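Local coordinates for protein 4'-phospho-dehydrooxetanocin synthase (Bacillus megaterium, PDB 5UL3) that catalyses the oxidative ring contraction of dAMP to an oxetane aldehyde in oxetanocin A biosynthesis, using cobalamin, a [4Fe-4S] cluster and S-adenosylmethionine, at residues Lys43-Lys48 and Lys69-Ser74; Thr60-Glu65 and Arg80-Leu85; Pro90-Ile95 and Lys103-Cys108. All blocks are in the same frame, centred on the assembly; numbering follows the deposited sequence. Where two conformers were deposited one is given.

Contact 1: Lys43-Lys48 and Lys69-Ser74; sequences KEFDYK and KIHVFS
Phe45 and His71 meet as an aromatic pair. The edge of the Phe45 ring points toward the face of the His71 imidazole in an offset edge-to-face pairing. The ring centroids lie 5.1 Å apart and the planes are turned by 75°. Phe45 CZ, at the far end of the ring, lies 3.5 Å from His71 CD2 and 3.6 Å from His71 NE2. The two side chains approach from opposite directions. Phe45 extends with CG anti to its backbone N (chi1 -164°), which carries the ring out of the loop toward strand 69-73.

The imidazole is held at both nitrogens. His71 ND1 bonds to Tyr102 OH, and His71 NE2 bonds to Glu65 OE2. These two bonds fix the rotation of the ring, and with it the surface offered to Phe45. Phe45 also packs on Tyr13 of helix 7-21 and on Glu65. Phe73, two residues along the strand, touches the same helix through Tyr13, Leu14 and Leu17.

The contact thus joins the loop between helix 28-39 and strand 49-53 to one side of the four-stranded antiparallel sheet, far from the cofactors. Across these two segments the contact is aromatic packing. The polar needs of His71 are met elsewhere, and the Glu65 carboxylate at NE2 would be expected to raise the pKa of the imidazole.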
loop_
_atom_site.group_PDB
_atom_site.type_symbol
_atom_site.label_atom_id
_atom_site.label_comp_id
_atom_site.label_asym_id
_atom_site.label_seq_id
_atom_site.Cartn_x
_atom_site.Cartn_y
_atom_site.Cartn_z
ATOM N N LYS A 43 -10.431 -48.832 5.212
ATOM C CA LYS A 43 -9.866 -49.797 4.276
ATOM C C LYS A 43 -10.802 -50.078 3.109
ATOM O O LYS A 43 -10.403 -50.771 2.167
ATOM C CB LYS A 43 -9.529 -51.104 4.996
ATOM C CG LYS A 43 -8.253 -51.063 5.823
ATOM C CD LYS A 43 -7.010 -51.055 4.943
ATOM C CE LYS A 43 -5.742 -51.149 5.783
ATOM N NZ LYS A 43 -4.508 -51.187 4.951
ATOM N N GLU A 44 -12.029 -49.559 3.153
ATOM C CA GLU A 44 -13.021 -49.693 2.086
ATOM C C GLU A 44 -12.870 -48.620 1.018
ATOM O O GLU A 44 -13.865 -48.120 0.480
ATOM C CB GLU A 44 -14.421 -49.664 2.686
ATOM C CG GLU A 44 -14.736 -50.846 3.584
ATOM C CD GLU A 44 -16.033 -50.654 4.337
ATOM O OE1 GLU A 44 -15.989 -50.135 5.474
ATOM O OE2 GLU A 44 -17.096 -51.000 3.779
ATOM N N PHE A 45 -11.624 -48.254 0.709
ATOM C CA PHE A 45 -11.289 -47.287 -0.330
ATOM C C PHE A 45 -9.775 -47.156 -0.422
ATOM O O PHE A 45 -9.125 -46.741 0.545
ATOM C CB PHE A 45 -11.918 -45.921 -0.038
ATOM C CG PHE A 45 -11.938 -44.991 -1.220
ATOM C CD1 PHE A 45 -11.463 -45.401 -2.460
ATOM C CD2 PHE A 45 -12.432 -43.704 -1.092
ATOM C CE1 PHE A 45 -11.479 -44.544 -3.546
ATOM C CE2 PHE A 45 -12.453 -42.843 -2.175
ATOM C CZ PHE A 45 -11.974 -43.264 -3.403
ATOM N N ASP A 46 -9.200 -47.512 -1.569
ATOM C CA ASP A 46 -7.795 -47.256 -1.836
ATOM C C ASP A 46 -7.662 -46.412 -3.097
ATOM O O ASP A 46 -8.452 -46.540 -4.039
ATOM C CB ASP A 46 -6.990 -48.552 -1.984
ATOM C CG ASP A 46 -5.489 -48.319 -1.876
ATOM O OD1 ASP A 46 -5.020 -47.922 -0.784
ATOM O OD2 ASP A 46 -4.779 -48.526 -2.886
ATOM N N TYR A 47 -6.655 -45.539 -3.098
ATOM C CA TYR A 47 -6.455 -44.573 -4.166
ATOM C C TYR A 47 -4.964 -44.423 -4.422
ATOM O O TYR A 47 -4.132 -44.773 -3.583
ATOM C CB TYR A 47 -7.076 -43.213 -3.812
ATOM C CG TYR A 47 -6.427 -42.536 -2.620
ATOM C CD1 TYR A 47 -5.315 -41.716 -2.779
ATOM C CD2 TYR A 47 -6.921 -42.725 -1.335
ATOM C CE1 TYR A 47 -4.713 -41.105 -1.691
ATOM C CE2 TYR A 47 -6.332 -42.111 -0.243
ATOM C CZ TYR A 47 -5.228 -41.305 -0.424
ATOM O OH TYR A 47 -4.632 -40.697 0.662
ATOM N N LYS A 48 -4.633 -43.870 -5.588
ATOM C CA LYS A 48 -3.230 -43.703 -5.954
ATOM C C LYS A 48 -2.686 -42.328 -5.579
ATOM O O LYS A 48 -1.587 -42.227 -5.027
ATOM C CB LYS A 48 -3.038 -43.955 -7.452
ATOM C CG LYS A 48 -2.937 -45.436 -7.804
ATOM C CD LYS A 48 -2.380 -45.641 -9.204
ATOM C CE LYS A 48 -1.928 -47.084 -9.409
ATOM N NZ LYS A 48 -1.303 -47.276 -10.747
ATOM N N LYS A 69 -10.453 -43.949 -13.137
ATOM C CA LYS A 69 -11.452 -43.694 -12.100
ATOM C C LYS A 69 -10.977 -42.511 -11.261
ATOM O O LYS A 69 -10.043 -42.656 -10.467
ATOM C CB LYS A 69 -11.662 -44.934 -11.230
ATOM C CG LYS A 69 -12.956 -44.940 -10.443
ATOM C CD LYS A 69 -13.229 -46.320 -9.856
ATOM C CE LYS A 69 -14.559 -46.359 -9.118
ATOM N NZ LYS A 69 -14.793 -47.687 -8.479
ATOM N N ILE A 70 -11.624 -41.356 -11.432
ATOM C CA ILE A 70 -11.260 -40.112 -10.749
ATOM C C ILE A 70 -12.493 -39.585 -10.016
ATOM O O ILE A 70 -13.507 -39.272 -10.651
ATOM C CB ILE A 70 -10.733 -39.056 -11.739
ATOM C CG1 ILE A 70 -9.459 -39.545 -12.431
ATOM C CG2 ILE A 70 -10.515 -37.691 -11.047
ATOM C CD1 ILE A 70 -9.024 -38.657 -13.576
ATOM N N HIS A 71 -12.405 -39.481 -8.688
ATOM C CA HIS A 71 -13.477 -38.907 -7.880
ATOM C C HIS A 71 -13.221 -37.424 -7.673
ATOM O O HIS A 71 -12.080 -37.019 -7.460
ATOM C CB HIS A 71 -13.559 -39.572 -6.509
ATOM C CG HIS A 71 -13.706 -41.060 -6.562
ATOM N ND1 HIS A 71 -14.932 -41.687 -6.535
ATOM C CD2 HIS A 71 -12.778 -42.041 -6.623
ATOM C CE1 HIS A 71 -14.752 -42.995 -6.591
ATOM N NE2 HIS A 71 -13.455 -43.236 -6.643
ATOM N N VAL A 72 -14.285 -36.631 -7.693
ATOM C CA VAL A 72 -14.173 -35.188 -7.505
ATOM C C VAL A 72 -15.174 -34.763 -6.439
ATOM O O VAL A 72 -16.379 -35.009 -6.582
ATOM C CB VAL A 72 -14.415 -34.415 -8.814
ATOM C CG1 VAL A 72 -14.048 -32.929 -8.632
ATOM C CG2 VAL A 72 -13.611 -35.029 -9.960
ATOM N N PHE A 73 -14.677 -34.095 -5.392
ATOM C CA PHE A 73 -15.480 -33.594 -4.278
ATOM C C PHE A 73 -15.425 -32.073 -4.247
ATOM O O PHE A 73 -14.331 -31.496 -4.219
ATOM C CB PHE A 73 -14.952 -34.119 -2.939
ATOM C CG PHE A 73 -15.030 -35.618 -2.792
ATOM C CD1 PHE A 73 -13.977 -36.426 -3.195
ATOM C CD2 PHE A 73 -16.148 -36.215 -2.221
ATOM C CE1 PHE A 73 -14.049 -37.817 -3.050
ATOM C CE2 PHE A 73 -16.226 -37.597 -2.077
ATOM C CZ PHE A 73 -15.177 -38.391 -2.490
ATOM N N SER A 74 -16.589 -31.432 -4.206
ATOM C CA SER A 74 -16.682 -29.970 -4.181
ATOM C C SER A 74 -17.706 -29.569 -3.129
ATOM O O SER A 74 -18.850 -29.233 -3.452
ATOM C CB SER A 74 -17.039 -29.421 -5.563
ATOM O OG SER A 74 -17.103 -28.009 -5.551
#

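Contact 2: Thr60-Glu65 and Arg80-Leu85; sequences TLYVIE and RENPLL
Tyr62 and Asn82 make the main link between strand 60-64 and the start of helix 83-88. Asn82 ND2 donates to Tyr62 OH at 3.0 Å, and the bond is nearly straight, with an N-H...O angle of 164°. The hydroxyl oxygen lies almost in the amide plane of Asn82. The phenol ring and the amide are steeply turned against each other, with planes 78° apart. The two side chains come from opposite directions. Tyr62 OH also bonds to Gln151 OE1, its strongest polar partner, so the buried hydroxyl is gripped from two residues.

The other end of the same amide caps the helix. Asn82 stands at the N-cap position, and its OD1 accepts from Leu85 N at 3.0 Å. This donor lies above the carbonyl plane. A weaker bond comes from Leu84 N. Extended at chi1, the Asn82 side chain carries its amide away from the backbone N, and chi2 (-48°) turns OD1 to the first turn of the helix and ND2 to the strand. One amide therefore caps the helix and ties it to the four-stranded antiparallel sheet of the N-terminal part of the protein. Both of its polar ends are used, which sets the flip of the amide.

Leu84 adds apolar cover beside the phenol oxygen. Its CB lies 3.9 Å from Tyr62 OH, and its side chain also packs on His114 and Leu115 of helix 109-115. Leu115 touches Tyr62 as well. Thr60 places its methyl CG2 3.8 Å from Asn82 ND2. A water donates to Thr60 OG1 at 2.7 Å and weakly accepts from Asn82 ND2. Thr60 OG1 is bonded as well to the backbone oxygen of Asn58.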
loop_
_atom_site.group_PDB
_atom_site.type_symbol
_atom_site.label_atom_id
_atom_site.label_comp_id
_atom_site.label_asym_id
_atom_site.label_seq_id
_atom_site.Cartn_x
_atom_site.Cartn_y
_atom_site.Cartn_z
ATOM N N THR A 60 -11.613 -27.855 -3.977
ATOM C CA THR A 60 -11.989 -29.095 -4.649
ATOM C C THR A 60 -10.936 -30.153 -4.373
ATOM O O THR A 60 -9.742 -29.871 -4.454
ATOM C CB THR A 60 -12.099 -28.894 -6.178
ATOM O OG1 THR A 60 -13.004 -27.833 -6.457
ATOM C CG2 THR A 60 -12.614 -30.174 -6.850
ATOM N N LEU A 61 -11.377 -31.380 -4.074
ATOM C CA LEU A 61 -10.486 -32.521 -3.919
ATOM C C LEU A 61 -10.700 -33.506 -5.066
ATOM O O LEU A 61 -11.841 -33.864 -5.373
ATOM C CB LEU A 61 -10.737 -33.219 -2.577
ATOM C CG LEU A 61 -9.994 -34.529 -2.355
ATOM C CD1 LEU A 61 -8.493 -34.304 -2.299
ATOM C CD2 LEU A 61 -10.492 -35.194 -1.076
ATOM N N TYR A 62 -9.608 -33.909 -5.706
ATOM C CA TYR A 62 -9.608 -35.004 -6.667
ATOM C C TYR A 62 -8.956 -36.211 -6.009
ATOM O O TYR A 62 -7.841 -36.112 -5.489
ATOM C CB TYR A 62 -8.853 -34.633 -7.947
ATOM C CG TYR A 62 -9.376 -33.375 -8.583
ATOM C CD1 TYR A 62 -8.936 -32.119 -8.162
ATOM C CD2 TYR A 62 -10.316 -33.438 -9.603
ATOM C CE1 TYR A 62 -9.443 -30.953 -8.755
ATOM C CE2 TYR A 62 -10.813 -32.290 -10.193
ATOM C CZ TYR A 62 -10.374 -31.058 -9.769
ATOM O OH TYR A 62 -10.896 -29.936 -10.370
ATOM N N VAL A 63 -9.653 -37.335 -6.018
ATOM C CA VAL A 63 -9.091 -38.602 -5.568
ATOM C C VAL A 63 -8.906 -39.452 -6.814
ATOM O O VAL A 63 -9.886 -39.851 -7.450
ATOM C CB VAL A 63 -9.991 -39.303 -4.541
ATOM C CG1 VAL A 63 -9.253 -40.504 -3.936
ATOM C CG2 VAL A 63 -10.408 -38.322 -3.456
ATOM N N ILE A 64 -7.653 -39.683 -7.199
ATOM C CA ILE A 64 -7.339 -40.446 -8.400
ATOM C C ILE A 64 -7.147 -41.900 -7.974
ATOM O O ILE A 64 -6.109 -42.257 -7.415
ATOM C CB ILE A 64 -6.101 -39.900 -9.108
ATOM C CG1 ILE A 64 -6.328 -38.440 -9.533
ATOM C CG2 ILE A 64 -5.773 -40.765 -10.312
ATOM C CD1 ILE A 64 -5.135 -37.823 -10.226
ATOM N N GLU A 65 -8.159 -42.739 -8.231
ATOM C CA GLU A 65 -8.019 -44.174 -7.982
ATOM C C GLU A 65 -6.990 -44.754 -8.937
ATOM O O GLU A 65 -5.947 -45.248 -8.508
ATOM C CB GLU A 65 -9.350 -44.900 -8.136
ATOM C CG GLU A 65 -10.167 -44.959 -6.865
ATOM C CD GLU A 65 -11.236 -46.031 -6.926
ATOM O OE1 GLU A 65 -10.893 -47.189 -7.249
ATOM O OE2 GLU A 65 -12.416 -45.715 -6.663
ATOM N N ARG A 80 -20.667 -28.258 -11.256
ATOM C CA ARG A 80 -20.832 -27.820 -12.638
ATOM C C ARG A 80 -20.109 -26.506 -12.923
ATOM O O ARG A 80 -19.863 -26.190 -14.089
ATOM C CB ARG A 80 -22.324 -27.711 -12.971
ATOM C CG ARG A 80 -23.058 -29.051 -12.763
ATOM C CD ARG A 80 -24.551 -28.949 -13.081
ATOM N NE ARG A 80 -25.186 -27.876 -12.317
ATOM C CZ ARG A 80 -26.403 -27.399 -12.560
ATOM N NH1 ARG A 80 -27.134 -27.902 -13.552
ATOM N NH2 ARG A 80 -26.891 -26.415 -11.814
ATOM N N GLU A 81 -19.729 -25.751 -11.893
ATOM C CA GLU A 81 -18.993 -24.508 -12.093
ATOM C C GLU A 81 -17.477 -24.691 -12.058
ATOM O O GLU A 81 -16.747 -23.706 -12.197
ATOM C CB GLU A 81 -19.418 -23.473 -11.039
ATOM C CG GLU A 81 -20.883 -23.093 -11.129
ATOM C CD GLU A 81 -21.350 -22.246 -9.960
ATOM O OE1 GLU A 81 -20.542 -21.444 -9.439
ATOM O OE2 GLU A 81 -22.525 -22.388 -9.560
ATOM N N ASN A 82 -16.995 -25.910 -11.881
ATOM C CA ASN A 82 -15.554 -26.183 -11.783
ATOM C C ASN A 82 -14.848 -25.825 -13.094
ATOM O O ASN A 82 -15.197 -26.372 -14.155
ATOM C CB ASN A 82 -15.391 -27.668 -11.425
ATOM C CG ASN A 82 -13.950 -28.104 -11.288
ATOM O OD1 ASN A 82 -13.107 -27.813 -12.129
ATOM N ND2 ASN A 82 -13.669 -28.843 -10.225
ATOM N N PRO A 83 -13.862 -24.921 -13.074
ATOM C CA PRO A 83 -13.287 -24.424 -14.328
ATOM C C PRO A 83 -12.360 -25.428 -14.982
ATOM O O PRO A 83 -12.202 -25.410 -16.209
ATOM C CB PRO A 83 -12.528 -23.160 -13.887
ATOM C CG PRO A 83 -12.082 -23.484 -12.472
ATOM C CD PRO A 83 -13.248 -24.293 -11.883
ATOM N N LEU A 84 -11.732 -26.293 -14.176
ATOM C CA LEU A 84 -10.858 -27.316 -14.736
ATOM C C LEU A 84 -11.679 -28.346 -15.498
ATOM O O LEU A 84 -11.330 -28.718 -16.622
ATOM C CB LEU A 84 -10.039 -27.998 -13.635
ATOM C CG LEU A 84 -8.997 -29.005 -14.123
ATOM C CD1 LEU A 84 -7.822 -29.039 -13.141
ATOM C CD2 LEU A 84 -9.583 -30.445 -14.245
ATOM N N LEU A 85 -12.764 -28.820 -14.892
ATOM C CA LEU A 85 -13.615 -29.777 -15.600
ATOM C C LEU A 85 -14.196 -29.150 -16.858
ATOM O O LEU A 85 -14.323 -29.822 -17.894
ATOM C CB LEU A 85 -14.733 -30.277 -14.684
ATOM C CG LEU A 85 -14.284 -31.096 -13.465
ATOM C CD1 LEU A 85 -15.469 -31.427 -12.555
ATOM C CD2 LEU A 85 -13.532 -32.362 -13.862
HETATM O O HOH W 1 -15.372 -27.640 -7.791
#

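Contact 3: Pro90-Ile95 and Lys103-Cys108; sequences PSWYEI and KCFLSC
The loop 90-95 and strand 102-106 stay well apart as backbones, with the closest CA atoms, those of Trp92 and Phe105, 9.8 Å from each other. Side chains bridge the distance. The edge of the Phe105 ring points into one face of the Trp92 indole in an edge-to-face pair. The centroids of the Phe105 ring and the six-membered ring of Trp92 are 5.3 Å apart, and their planes are turned by 79°. Phe105 CZ leads, 3.7 Å from Trp92 CE3, and lies over the indole toward its rim. Phe105 CE1 follows at 3.8 Å from the same Trp92 CE3. The opposite indole face is covered by Tyr93 CB, from the next residue in the loop. The indole is thus sandwiched between its own neighbour and the strand.

Strand 102-106 is an outermost strand of the four-stranded antiparallel sheet, and the loop comes after helix 83-88. The aromatic pair therefore packs the helix-to-strand connection on one face of the sheet, at its outermost strand. Leu85 of that helix touches both rings, and Trp88 makes a second edge-to-face pair with Phe105.

Lys103 takes part through its aliphatic chain. Its CD lies 3.9 Å from Trp92 CZ3, the two side chains running antiparallel past one another. Lys103 CG also sits over one face of the Phe105 ring, 3.5 Å above its plane and offset toward the rim. A bend at chi2 (101°) goes with this split, CG over Phe105 and CD beside Trp92 CZ3. Leu79 packs on both Trp92 and Lys103.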
loop_
_atom_site.group_PDB
_atom_site.type_symbol
_atom_site.label_atom_id
_atom_site.label_comp_id
_atom_site.label_asym_id
_atom_site.label_seq_id
_atom_site.Cartn_x
_atom_site.Cartn_y
_atom_site.Cartn_z
ATOM N N PRO A 90 -16.486 -29.182 -21.979
ATOM C CA PRO A 90 -17.460 -28.098 -21.761
ATOM C C PRO A 90 -18.902 -28.568 -21.617
ATOM O O PRO A 90 -19.752 -27.782 -21.180
ATOM C CB PRO A 90 -17.289 -27.219 -23.012
ATOM C CG PRO A 90 -15.918 -27.534 -23.504
ATOM C CD PRO A 90 -15.681 -28.975 -23.192
ATOM N N SER A 91 -19.223 -29.804 -21.981
ATOM C CA SER A 91 -20.581 -30.310 -21.827
ATOM C C SER A 91 -20.629 -31.575 -20.992
ATOM O O SER A 91 -21.437 -32.462 -21.255
ATOM C CB SER A 91 -21.238 -30.589 -23.184
ATOM O OG SER A 91 -21.382 -29.412 -23.952
ATOM N N TRP A 92 -19.771 -31.702 -19.971
ATOM C CA TRP A 92 -19.817 -32.947 -19.223
ATOM C C TRP A 92 -21.081 -33.072 -18.379
ATOM O O TRP A 92 -21.488 -34.199 -18.065
ATOM C CB TRP A 92 -18.580 -33.115 -18.332
ATOM C CG TRP A 92 -18.496 -32.174 -17.163
ATOM C CD1 TRP A 92 -17.844 -30.967 -17.120
ATOM C CD2 TRP A 92 -19.064 -32.369 -15.855
ATOM N NE1 TRP A 92 -17.991 -30.399 -15.876
ATOM C CE2 TRP A 92 -18.722 -31.239 -15.078
ATOM C CE3 TRP A 92 -19.832 -33.385 -15.272
ATOM C CZ2 TRP A 92 -19.126 -31.090 -13.745
ATOM C CZ3 TRP A 92 -20.229 -33.239 -13.938
ATOM C CH2 TRP A 92 -19.874 -32.096 -13.197
ATOM N N TYR A 93 -21.716 -31.963 -18.022
ATOM C CA TYR A 93 -22.754 -31.974 -16.992
ATOM C C TYR A 93 -24.138 -31.704 -17.580
ATOM O O TYR A 93 -24.284 -31.266 -18.723
ATOM C CB TYR A 93 -22.435 -30.936 -15.914
ATOM C CG TYR A 93 -22.306 -29.551 -16.482
ATOM C CD1 TYR A 93 -23.412 -28.725 -16.591
ATOM C CD2 TYR A 93 -21.081 -29.073 -16.930
ATOM C CE1 TYR A 93 -23.307 -27.468 -17.123
ATOM C CE2 TYR A 93 -20.961 -27.803 -17.461
ATOM C CZ TYR A 93 -22.082 -27.003 -17.551
ATOM O OH TYR A 93 -21.978 -25.739 -18.078
ATOM N N GLU A 94 -25.165 -31.963 -16.766
ATOM C CA GLU A 94 -26.548 -31.682 -17.143
ATOM C C GLU A 94 -26.918 -30.267 -16.710
ATOM O O GLU A 94 -26.813 -29.930 -15.524
ATOM C CB GLU A 94 -27.496 -32.696 -16.512
ATOM C CG GLU A 94 -27.270 -34.125 -16.933
ATOM C CD GLU A 94 -28.010 -35.097 -16.040
ATOM O OE1 GLU A 94 -28.115 -34.814 -14.825
ATOM O OE2 GLU A 94 -28.495 -36.134 -16.548
ATOM N N ILE A 95 -27.358 -29.446 -17.671
ATOM C CA ILE A 95 -27.679 -28.043 -17.402
ATOM C C ILE A 95 -28.853 -27.920 -16.440
ATOM O O ILE A 95 -28.963 -26.931 -15.702
ATOM C CB ILE A 95 -27.953 -27.299 -18.727
ATOM C CG1 ILE A 95 -26.704 -27.287 -19.610
ATOM C CG2 ILE A 95 -28.415 -25.866 -18.479
ATOM C CD1 ILE A 95 -26.787 -26.293 -20.761
ATOM N N LYS A 103 -18.679 -36.398 -8.096
ATOM C CA LYS A 103 -18.807 -37.084 -9.374
ATOM C C LYS A 103 -17.610 -38.005 -9.540
ATOM O O LYS A 103 -16.482 -37.630 -9.208
ATOM C CB LYS A 103 -18.904 -36.093 -10.540
ATOM C CG LYS A 103 -18.874 -36.735 -11.934
ATOM C CD LYS A 103 -20.249 -36.838 -12.547
ATOM C CE LYS A 103 -20.201 -37.551 -13.899
ATOM N NZ LYS A 103 -21.562 -37.991 -14.312
ATOM N N CYS A 104 -17.861 -39.219 -10.019
ATOM C CA CYS A 104 -16.792 -40.131 -10.390
ATOM C C CYS A 104 -16.718 -40.180 -11.914
ATOM O O CYS A 104 -17.724 -40.454 -12.578
ATOM C CB CYS A 104 -17.030 -41.524 -9.807
ATOM S SG CYS A 104 -15.627 -42.600 -10.047
ATOM N N PHE A 105 -15.541 -39.889 -12.460
ATOM C CA PHE A 105 -15.318 -39.880 -13.900
ATOM C C PHE A 105 -14.612 -41.169 -14.295
ATOM O O PHE A 105 -13.525 -41.465 -13.789
ATOM C CB PHE A 105 -14.498 -38.660 -14.323
ATOM C CG PHE A 105 -15.268 -37.383 -14.255
ATOM C CD1 PHE A 105 -16.239 -37.102 -15.202
ATOM C CD2 PHE A 105 -15.047 -36.473 -13.227
ATOM C CE1 PHE A 105 -16.970 -35.936 -15.145
ATOM C CE2 PHE A 105 -15.788 -35.307 -13.161
ATOM C CZ PHE A 105 -16.741 -35.035 -14.125
ATOM N N LEU A 106 -15.231 -41.929 -15.197
ATOM C CA LEU A 106 -14.783 -43.270 -15.553
ATOM C C LEU A 106 -14.223 -43.279 -16.968
ATOM O O LEU A 106 -14.856 -42.758 -17.892
ATOM C CB LEU A 106 -15.941 -44.263 -15.435
ATOM C CG LEU A 106 -16.600 -44.297 -14.060
ATOM C CD1 LEU A 106 -17.927 -45.045 -14.111
ATOM C CD2 LEU A 106 -15.661 -44.948 -13.077
ATOM N N SER A 107 -13.035 -43.870 -17.127
ATOM C CA SER A 107 -12.372 -43.991 -18.427
ATOM C C SER A 107 -12.250 -42.644 -19.137
ATOM O O SER A 107 -12.464 -42.530 -20.348
ATOM C CB SER A 107 -13.096 -45.018 -19.298
ATOM O OG SER A 107 -13.121 -46.256 -18.606
ATOM N N CYS A 108 -11.876 -41.614 -18.377
ATOM C CA CYS A 108 -11.679 -40.267 -18.904
ATOM C C CYS A 108 -10.177 -40.008 -18.939
ATOM O O CYS A 108 -9.619 -39.319 -18.082
ATOM C CB CYS A 108 -12.424 -39.244 -18.060
ATOM S SG CYS A 108 -14.225 -39.395 -18.171
#

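All three contacts reach the same antiparallel sheet, whose four strands run in the order 49-53, 60-64, 69-73, 102-106. Contact 1 and contact 2 have centres about 12 Å apart and share neighbouring strands, with His71 N hydrogen-bonded to Val63 O at 2.8 Å. The centres of contacts 1 and 3 are about 16 Å apart. Phe105 N hydrogen-bonds to Ile70 O at 2.8 Å, along the next strand pair. Contacts 2 and 3 are nearest, with centres about 10 Å apart, and Arg80 NH1 hydrogen-bonds to Glu94 O at 2.8 Å. The sheet lies away from the cobalamin and iron-sulfur sites, and the contact centres are 35 to 44 Å from the centre of the chain.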